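Local structure of probable arabinosyltransferase C (Mycobacterium tuberculosis, 3PTY) at residues A[65-70]-A[133-138]; A[139-144]-A[234-239]; A[168-173]-A[206-211]. The protein transfers arabinose to build cell-wall arabinan, and the part described here is its C-terminal extracellular domain, a lectin-like carbohydrate-binding module. One frame throughout, in Å; residues are numbered along the deposited sequence.

Interaction 1. Residues A[65-70]-A[133-138]; sequences EAFTPN and LGSWRA
T68 and G134 form an isolated antiparallel bridge, a hydrogen-bonded pair joined by two backbone bonds. T68 N donates to G134 O at 2.9 Å. G134 N returns the bond to T68 O at 2.9 Å. CA-H...O contacts support the pair, and F67 CA lies 3.3 Å from G134 O.

The aromatic contact is between F67 and S135. S135 CB sits over the centre of one face of the F67 ring, 3.8 Å from the ring centroid. It lies 13° off the ring normal, which is good CH-pi geometry. The carbonyl of L133 meets the same ring at its edge. With chi1 at 65° the S135 hydroxyl swings off the ring centre and bonds to D231 OD2 and I240 N. D231 is a calcium ligand, so S135 is a second-shell residue of the calcium site.

In the apolar packing, L133 and P69 run alongside each other. L133 CD2 is 3.8 Å from P69 CD, and this branch also rests on the peptide that joins T68 to P69.

A water links the backbones near A66. It lies 2.8 Å from A66 O and 2.8 Å from S135 O. R137 NE also gives it a bond, but a weak one. R137 bends at chi3 and lays its guanidinium beside A66. R137 NH2 comes within 3.4 Å of A66 CB, a plain van der Waals contact.

The bridge joins the loop after strand 63-65 to strand 133-134. These are the outermost strands of the nine-stranded antiparallel sheet, which is consistent with a strongly curled sheet. F67 and S135 both touch A144, and L133 touches L146, on strand 144-152. L133 and S135 bond through their backbones to L242 and I240.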
# COMPACT_ATOMS: atom_id res chain seq x y z
N GLU A 65 36.71 -12.13 -6.05
CA GLU A 65 37.53 -11.42 -5.08
C GLU A 65 36.61 -10.81 -4.04
O GLU A 65 35.83 -9.91 -4.35
CB GLU A 65 38.34 -10.32 -5.77
CG GLU A 65 39.14 -9.46 -4.81
CD GLU A 65 39.83 -8.29 -5.51
OE1 GLU A 65 39.20 -7.66 -6.38
OE2 GLU A 65 40.99 -8.00 -5.18
N ALA A 66 36.69 -11.32 -2.81
CA ALA A 66 35.83 -10.85 -1.73
C ALA A 66 34.33 -10.94 -2.04
O ALA A 66 33.53 -10.19 -1.49
CB ALA A 66 36.23 -9.44 -1.29
N PHE A 67 33.95 -11.86 -2.92
CA PHE A 67 32.55 -12.26 -3.10
C PHE A 67 32.40 -13.66 -2.52
O PHE A 67 33.08 -14.59 -2.97
CB PHE A 67 32.17 -12.32 -4.58
CG PHE A 67 31.57 -11.04 -5.12
CD1 PHE A 67 32.38 -9.98 -5.51
CD2 PHE A 67 30.20 -10.92 -5.28
CE1 PHE A 67 31.83 -8.82 -6.04
CE2 PHE A 67 29.64 -9.76 -5.80
CZ PHE A 67 30.45 -8.71 -6.18
N THR A 68 31.52 -13.83 -1.53
CA THR A 68 31.40 -15.10 -0.82
C THR A 68 29.93 -15.49 -0.66
O THR A 68 29.05 -14.64 -0.72
CB THR A 68 32.03 -14.99 0.59
OG1 THR A 68 31.34 -13.98 1.33
CG2 THR A 68 33.51 -14.64 0.49
N PRO A 69 29.67 -16.79 -0.43
CA PRO A 69 28.28 -17.28 -0.36
C PRO A 69 27.47 -16.61 0.74
O PRO A 69 26.25 -16.49 0.61
CB PRO A 69 28.44 -18.78 -0.08
CG PRO A 69 29.78 -19.12 -0.63
CD PRO A 69 30.64 -17.90 -0.38
N ASN A 70 28.13 -16.17 1.81
CA ASN A 70 27.43 -15.49 2.89
C ASN A 70 27.74 -14.00 2.99
O ASN A 70 27.51 -13.38 4.03
CB ASN A 70 27.69 -16.21 4.23
CG ASN A 70 27.03 -17.57 4.28
OD1 ASN A 70 25.81 -17.68 4.44
ND2 ASN A 70 27.83 -18.62 4.12
N LEU A 133 26.49 -15.43 -4.43
CA LEU A 133 27.74 -14.79 -4.05
C LEU A 133 27.52 -13.29 -3.80
O LEU A 133 26.87 -12.62 -4.61
CB LEU A 133 28.82 -14.99 -5.12
CG LEU A 133 29.38 -16.41 -5.29
CD1 LEU A 133 30.34 -16.46 -6.48
CD2 LEU A 133 30.07 -16.91 -4.00
N GLY A 134 28.04 -12.78 -2.68
CA GLY A 134 27.85 -11.38 -2.34
C GLY A 134 29.09 -10.71 -1.77
O GLY A 134 29.97 -11.38 -1.22
N SER A 135 29.16 -9.39 -1.88
CA SER A 135 30.35 -8.64 -1.45
C SER A 135 30.14 -7.89 -0.14
O SER A 135 30.99 -7.08 0.24
CB SER A 135 30.79 -7.66 -2.53
OG SER A 135 29.80 -6.66 -2.73
N TRP A 136 29.03 -8.13 0.55
CA TRP A 136 28.83 -7.48 1.84
C TRP A 136 29.72 -8.10 2.90
O TRP A 136 29.99 -9.30 2.87
CB TRP A 136 27.37 -7.56 2.30
CG TRP A 136 27.19 -6.98 3.68
CD1 TRP A 136 26.93 -5.68 4.00
CD2 TRP A 136 27.28 -7.68 4.93
NE1 TRP A 136 26.84 -5.53 5.37
CE2 TRP A 136 27.05 -6.74 5.96
CE3 TRP A 136 27.53 -9.01 5.28
CZ2 TRP A 136 27.07 -7.09 7.31
CZ3 TRP A 136 27.55 -9.36 6.63
CH2 TRP A 136 27.32 -8.40 7.62
N ARG A 137 30.19 -7.27 3.83
CA ARG A 137 30.87 -7.77 5.01
C ARG A 137 30.82 -6.73 6.13
O ARG A 137 30.66 -5.53 5.87
CB ARG A 137 32.32 -8.14 4.70
CG ARG A 137 33.20 -6.96 4.29
CD ARG A 137 34.55 -7.45 3.81
NE ARG A 137 34.40 -8.53 2.84
CZ ARG A 137 35.32 -9.46 2.61
NH1 ARG A 137 36.48 -9.44 3.27
NH2 ARG A 137 35.09 -10.41 1.71
N ALA A 138 30.95 -7.20 7.36
CA ALA A 138 31.07 -6.30 8.49
C ALA A 138 32.54 -5.94 8.67
O ALA A 138 33.42 -6.59 8.10
CB ALA A 138 30.50 -6.94 9.77
O HOH W 1 33.50 -8.20 0.41

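Interaction 2. Residues A[139-144]-A[234-239]; sequences GVQVPA and LAPQHW. With CA (calcium ion), chain C; PO4 (phosphate ion), chain D.
Q141 and L234 have the nearest CA atoms of the two segments, with Q141 CA 5.4 Å from L234 CA. Both segments are loops, and no direct hydrogen bond joins them. A type I beta turn runs from A235 to H238, closed by H238 N bonding to A235 O at 2.9 Å. This turn presents H238 O to the calcium ion at 2.4 Å.

Q141 carries the contact. Its CB and CG lie against the carbonyl oxygen of L234, and its amide reaches P236 CA. A bend at chi2 (-61°) curls the amide back toward its own loop. Q141 NE2 donates to G139 O at 3.0 Å and also to R137 O, which fixes the amide's rotation. OE1 then faces the metal site. Q141 OE1 takes a bond from a calcium-bound water at 2.6 Å, and that water also bonds to A235 O. Another calcium-bound water donates to V142 O at 2.6 Å. Segment 139-144 thus supplies second-shell acceptors that hold the calcium-bound waters. Nearby, L234 CD2 presses on the V142 backbone, 3.4 Å from V142 C.

At the far end, W239 NE1 points almost straight at a phosphate, 2.8 Å from its O4.

The loops connect 133-134 to 144-152 and 224-231 to 240-242. D231, on strand 224-231, and D233 just beyond it also bind the calcium. The ring of W239 meets W136 edge-to-face.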
# COMPACT_ATOMS: atom_id res chain seq x y z
N GLY A 139 32.80 -4.90 9.45
CA GLY A 139 34.17 -4.50 9.73
C GLY A 139 34.86 -3.85 8.54
O GLY A 139 34.27 -3.00 7.87
N VAL A 140 36.10 -4.24 8.30
CA VAL A 140 36.93 -3.61 7.27
C VAL A 140 36.44 -3.90 5.86
O VAL A 140 36.36 -5.06 5.45
CB VAL A 140 38.39 -4.05 7.39
CG1 VAL A 140 39.23 -3.40 6.30
CG2 VAL A 140 38.94 -3.71 8.77
N GLN A 141 36.14 -2.84 5.12
CA GLN A 141 35.64 -2.97 3.76
C GLN A 141 36.79 -3.13 2.77
O GLN A 141 37.81 -2.45 2.90
CB GLN A 141 34.79 -1.75 3.40
CG GLN A 141 33.63 -1.54 4.35
CD GLN A 141 32.67 -2.72 4.35
OE1 GLN A 141 32.08 -3.05 3.32
NE2 GLN A 141 32.51 -3.36 5.50
N VAL A 142 36.63 -4.02 1.80
CA VAL A 142 37.67 -4.26 0.80
C VAL A 142 37.09 -4.23 -0.61
O VAL A 142 35.88 -4.41 -0.79
CB VAL A 142 38.37 -5.61 1.03
CG1 VAL A 142 38.96 -5.67 2.45
CG2 VAL A 142 37.38 -6.76 0.83
N PRO A 143 37.94 -4.00 -1.62
CA PRO A 143 37.47 -4.04 -3.01
C PRO A 143 36.99 -5.45 -3.36
O PRO A 143 37.54 -6.42 -2.85
CB PRO A 143 38.73 -3.71 -3.82
CG PRO A 143 39.65 -3.03 -2.86
CD PRO A 143 39.37 -3.63 -1.52
N ALA A 144 35.99 -5.56 -4.23
CA ALA A 144 35.44 -6.87 -4.56
C ALA A 144 35.08 -6.94 -6.03
O ALA A 144 34.67 -5.94 -6.63
CB ALA A 144 34.22 -7.16 -3.68
N LEU A 234 33.90 1.39 -1.05
CA LEU A 234 34.15 0.82 0.27
C LEU A 234 33.19 1.28 1.36
O LEU A 234 33.32 0.87 2.51
CB LEU A 234 35.60 1.09 0.69
CG LEU A 234 36.65 0.60 -0.31
CD1 LEU A 234 38.05 0.94 0.18
CD2 LEU A 234 36.50 -0.90 -0.55
N ALA A 235 32.22 2.12 1.00
CA ALA A 235 31.14 2.41 1.93
C ALA A 235 30.42 1.11 2.26
O ALA A 235 30.08 0.35 1.35
CB ALA A 235 30.17 3.43 1.34
N PRO A 236 30.19 0.84 3.55
CA PRO A 236 29.63 -0.43 4.01
C PRO A 236 28.28 -0.75 3.38
O PRO A 236 27.97 -1.92 3.15
CB PRO A 236 29.46 -0.21 5.52
CG PRO A 236 30.46 0.84 5.86
CD PRO A 236 30.48 1.75 4.67
N GLN A 237 27.50 0.29 3.09
CA GLN A 237 26.16 0.12 2.55
C GLN A 237 26.18 -0.22 1.06
O GLN A 237 25.16 -0.61 0.49
CB GLN A 237 25.33 1.39 2.78
N HIS A 238 27.34 -0.09 0.44
CA HIS A 238 27.46 -0.33 -0.99
C HIS A 238 28.01 -1.72 -1.22
O HIS A 238 29.20 -1.95 -1.05
CB HIS A 238 28.36 0.72 -1.64
CG HIS A 238 28.28 0.74 -3.14
ND1 HIS A 238 27.55 1.69 -3.82
CD2 HIS A 238 28.83 -0.06 -4.08
CE1 HIS A 238 27.66 1.47 -5.12
NE2 HIS A 238 28.43 0.42 -5.30
N TRP A 239 27.14 -2.66 -1.58
CA TRP A 239 27.56 -4.04 -1.78
C TRP A 239 26.64 -4.70 -2.81
O TRP A 239 25.59 -4.16 -3.15
CB TRP A 239 27.53 -4.82 -0.46
CG TRP A 239 26.22 -4.73 0.25
CD1 TRP A 239 25.85 -3.79 1.18
CD2 TRP A 239 25.09 -5.59 0.09
NE1 TRP A 239 24.57 -4.02 1.60
CE2 TRP A 239 24.07 -5.12 0.95
CE3 TRP A 239 24.83 -6.72 -0.70
CZ2 TRP A 239 22.83 -5.74 1.05
CZ3 TRP A 239 23.59 -7.33 -0.60
CH2 TRP A 239 22.61 -6.84 0.27
CA CA C . 31.53 -2.45 -1.25
P PO4 D . 22.15 -2.94 4.49
O1 PO4 D . 21.23 -1.78 4.81
O2 PO4 D . 21.37 -4.03 3.79
O3 PO4 D . 22.72 -3.49 5.78
O4 PO4 D . 23.28 -2.47 3.61
O HOH W 2 31.87 -1.60 1.15
O HOH W 3 29.75 -4.22 2.63
O HOH W 4 31.17 -4.56 0.29
O HOH W 5 33.84 -3.22 -1.87

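Interaction 3. Residues A[168-173]-A[206-211]; sequences TAAGRF and PAWRNL. With PO4 (phosphate ion), chain D.
A169 and R209 pair in antiparallel fashion where strands 168-171 and 209-211 cross at 115°, their axes 4.8 Å apart at the closest. A169 N bonds to R209 O at 2.9 Å, and R209 N bonds back to A169 O. Beyond the strand pairing, G171 N bonds to P206 O at 2.9 Å.

R209 locks the end of this pairing. A bend at chi2 (-110°) swings its guanidinium toward G171. Two nitrogens then grip one oxygen end-on: R209 NH1 is 2.9 Å and R209 NH2 3.0 Å from G171 O. NH1 lies in the carbonyl plane on a lone pair, whereas NH2 stands above that plane. NH1 also bonds to A207 O, and NE forms a salt bridge with D201. These bonds fix the position and rotation of the guanidinium.

T168 and N210 are flank to flank. T168 OG1 donates to N210 OD1 at 2.7 Å, in line with the amide C=O. R246 binds both of these oxygens. A170 CB sits over the six-membered ring of W208, 3.8 Å from its centroid, in a CH-pi contact.

R172 extends past P206, whose CG lies over one face of the guanidinium, toward its rim. R172 NH1 and NH2 hold two oxygens of a phosphate, probably from the crystallisation liquor; NH1 is 2.7 Å from O4.

The two strands are neighbours in the nine-stranded sheet, between 195-202 and 240-242. N210 faces the other sheet, touching A328 and Y330 of strand 322-331. A169 touches L242, and L211 reaches F199 and D201.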
# COMPACT_ATOMS: atom_id res chain seq x y z
N THR A 168 18.43 -12.47 -10.23
CA THR A 168 18.00 -12.03 -8.90
C THR A 168 19.21 -11.50 -8.11
O THR A 168 20.22 -12.19 -7.97
CB THR A 168 17.31 -13.16 -8.15
OG1 THR A 168 16.10 -13.50 -8.85
CG2 THR A 168 16.97 -12.74 -6.72
N ALA A 169 19.10 -10.27 -7.61
CA ALA A 169 20.23 -9.59 -6.98
C ALA A 169 19.79 -8.79 -5.76
O ALA A 169 18.61 -8.44 -5.63
CB ALA A 169 20.91 -8.64 -8.00
N ALA A 170 20.73 -8.52 -4.87
CA ALA A 170 20.48 -7.65 -3.72
C ALA A 170 21.62 -6.66 -3.58
O ALA A 170 22.66 -6.81 -4.21
CB ALA A 170 20.32 -8.47 -2.44
N GLY A 171 21.41 -5.64 -2.75
CA GLY A 171 22.46 -4.67 -2.47
C GLY A 171 22.21 -3.30 -3.04
O GLY A 171 21.12 -3.01 -3.54
N ARG A 172 23.21 -2.43 -2.96
CA ARG A 172 23.12 -1.10 -3.55
C ARG A 172 24.28 -0.92 -4.50
O ARG A 172 25.44 -1.02 -4.10
CB ARG A 172 23.18 -0.01 -2.48
CG ARG A 172 22.10 -0.09 -1.42
CD ARG A 172 22.21 1.09 -0.46
NE ARG A 172 21.36 0.94 0.71
CZ ARG A 172 21.62 0.10 1.71
NH1 ARG A 172 22.71 -0.66 1.67
NH2 ARG A 172 20.80 0.03 2.75
N PHE A 173 23.97 -0.67 -5.76
CA PHE A 173 25.01 -0.54 -6.76
C PHE A 173 24.50 0.24 -7.96
O PHE A 173 23.30 0.32 -8.18
CB PHE A 173 25.50 -1.93 -7.19
CG PHE A 173 24.39 -2.89 -7.54
CD1 PHE A 173 23.87 -2.94 -8.83
CD2 PHE A 173 23.86 -3.73 -6.58
CE1 PHE A 173 22.85 -3.82 -9.14
CE2 PHE A 173 22.84 -4.62 -6.89
CZ PHE A 173 22.33 -4.66 -8.17
N PRO A 206 18.03 -2.06 -0.63
CA PRO A 206 18.94 -3.12 -1.07
C PRO A 206 18.28 -4.50 -1.10
O PRO A 206 18.98 -5.51 -1.25
CB PRO A 206 20.02 -3.10 0.01
CG PRO A 206 19.28 -2.68 1.26
CD PRO A 206 18.08 -1.87 0.83
N ALA A 207 16.96 -4.55 -0.96
CA ALA A 207 16.24 -5.83 -0.96
C ALA A 207 16.43 -6.62 -2.25
O ALA A 207 16.74 -6.05 -3.30
CB ALA A 207 14.75 -5.58 -0.72
N TRP A 208 16.25 -7.93 -2.17
CA TRP A 208 16.26 -8.78 -3.35
C TRP A 208 15.31 -8.26 -4.43
O TRP A 208 14.21 -7.81 -4.13
CB TRP A 208 15.85 -10.21 -2.99
CG TRP A 208 16.89 -10.97 -2.21
CD1 TRP A 208 16.84 -11.28 -0.88
CD2 TRP A 208 18.12 -11.51 -2.71
NE1 TRP A 208 17.97 -11.98 -0.53
CE2 TRP A 208 18.76 -12.14 -1.63
CE3 TRP A 208 18.73 -11.53 -3.97
CZ2 TRP A 208 20.00 -12.78 -1.76
CZ3 TRP A 208 19.95 -12.16 -4.10
CH2 TRP A 208 20.58 -12.78 -3.00
N ARG A 209 15.74 -8.33 -5.68
CA ARG A 209 14.86 -7.97 -6.78
C ARG A 209 15.37 -8.60 -8.06
O ARG A 209 16.44 -9.21 -8.06
CB ARG A 209 14.74 -6.45 -6.94
CG ARG A 209 16.03 -5.75 -7.36
CD ARG A 209 16.58 -4.93 -6.23
NE ARG A 209 17.69 -4.07 -6.62
CZ ARG A 209 18.72 -3.81 -5.83
NH1 ARG A 209 18.77 -4.35 -4.62
NH2 ARG A 209 19.70 -3.01 -6.23
N ASN A 210 14.61 -8.45 -9.14
CA ASN A 210 14.98 -9.05 -10.41
C ASN A 210 15.54 -8.02 -11.38
O ASN A 210 14.82 -7.16 -11.86
CB ASN A 210 13.77 -9.76 -11.02
CG ASN A 210 13.38 -11.01 -10.25
OD1 ASN A 210 14.23 -11.85 -9.97
ND2 ASN A 210 12.11 -11.12 -9.88
N LEU A 211 16.84 -8.12 -11.65
CA LEU A 211 17.47 -7.30 -12.69
C LEU A 211 17.06 -7.88 -14.04
O LEU A 211 16.97 -9.10 -14.19
CB LEU A 211 18.99 -7.33 -12.55
CG LEU A 211 19.60 -7.01 -11.18
CD1 LEU A 211 21.11 -7.22 -11.22
CD2 LEU A 211 19.25 -5.60 -10.74
P PO4 D . 22.15 -2.94 4.49
O1 PO4 D . 21.23 -1.78 4.81
O2 PO4 D . 21.37 -4.03 3.79
O3 PO4 D . 22.72 -3.49 5.78
O4 PO4 D . 23.28 -2.47 3.61

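All three interactions belong to the nine-stranded antiparallel sheet or the loops between its strands. Interactions 1 and 2 have centres about 10 Å apart and touch through packing. Interaction 3 lies about 14 Å from interaction 1 and 16 Å from interaction 2. Along the sequence, both segments of interaction 1 precede those of interaction 2, and interaction 3 falls between the two segments of interaction 2. Interactions 2 and 3 share the phosphate, and R172 NH1 also bonds to Q237 O. Interactions 1 and 2, by the calcium, lie about 20 and 24 Å from the chain centre, against 9 Å for interaction 3. The calcium site uses different residues from the arabinofuranoside pocket.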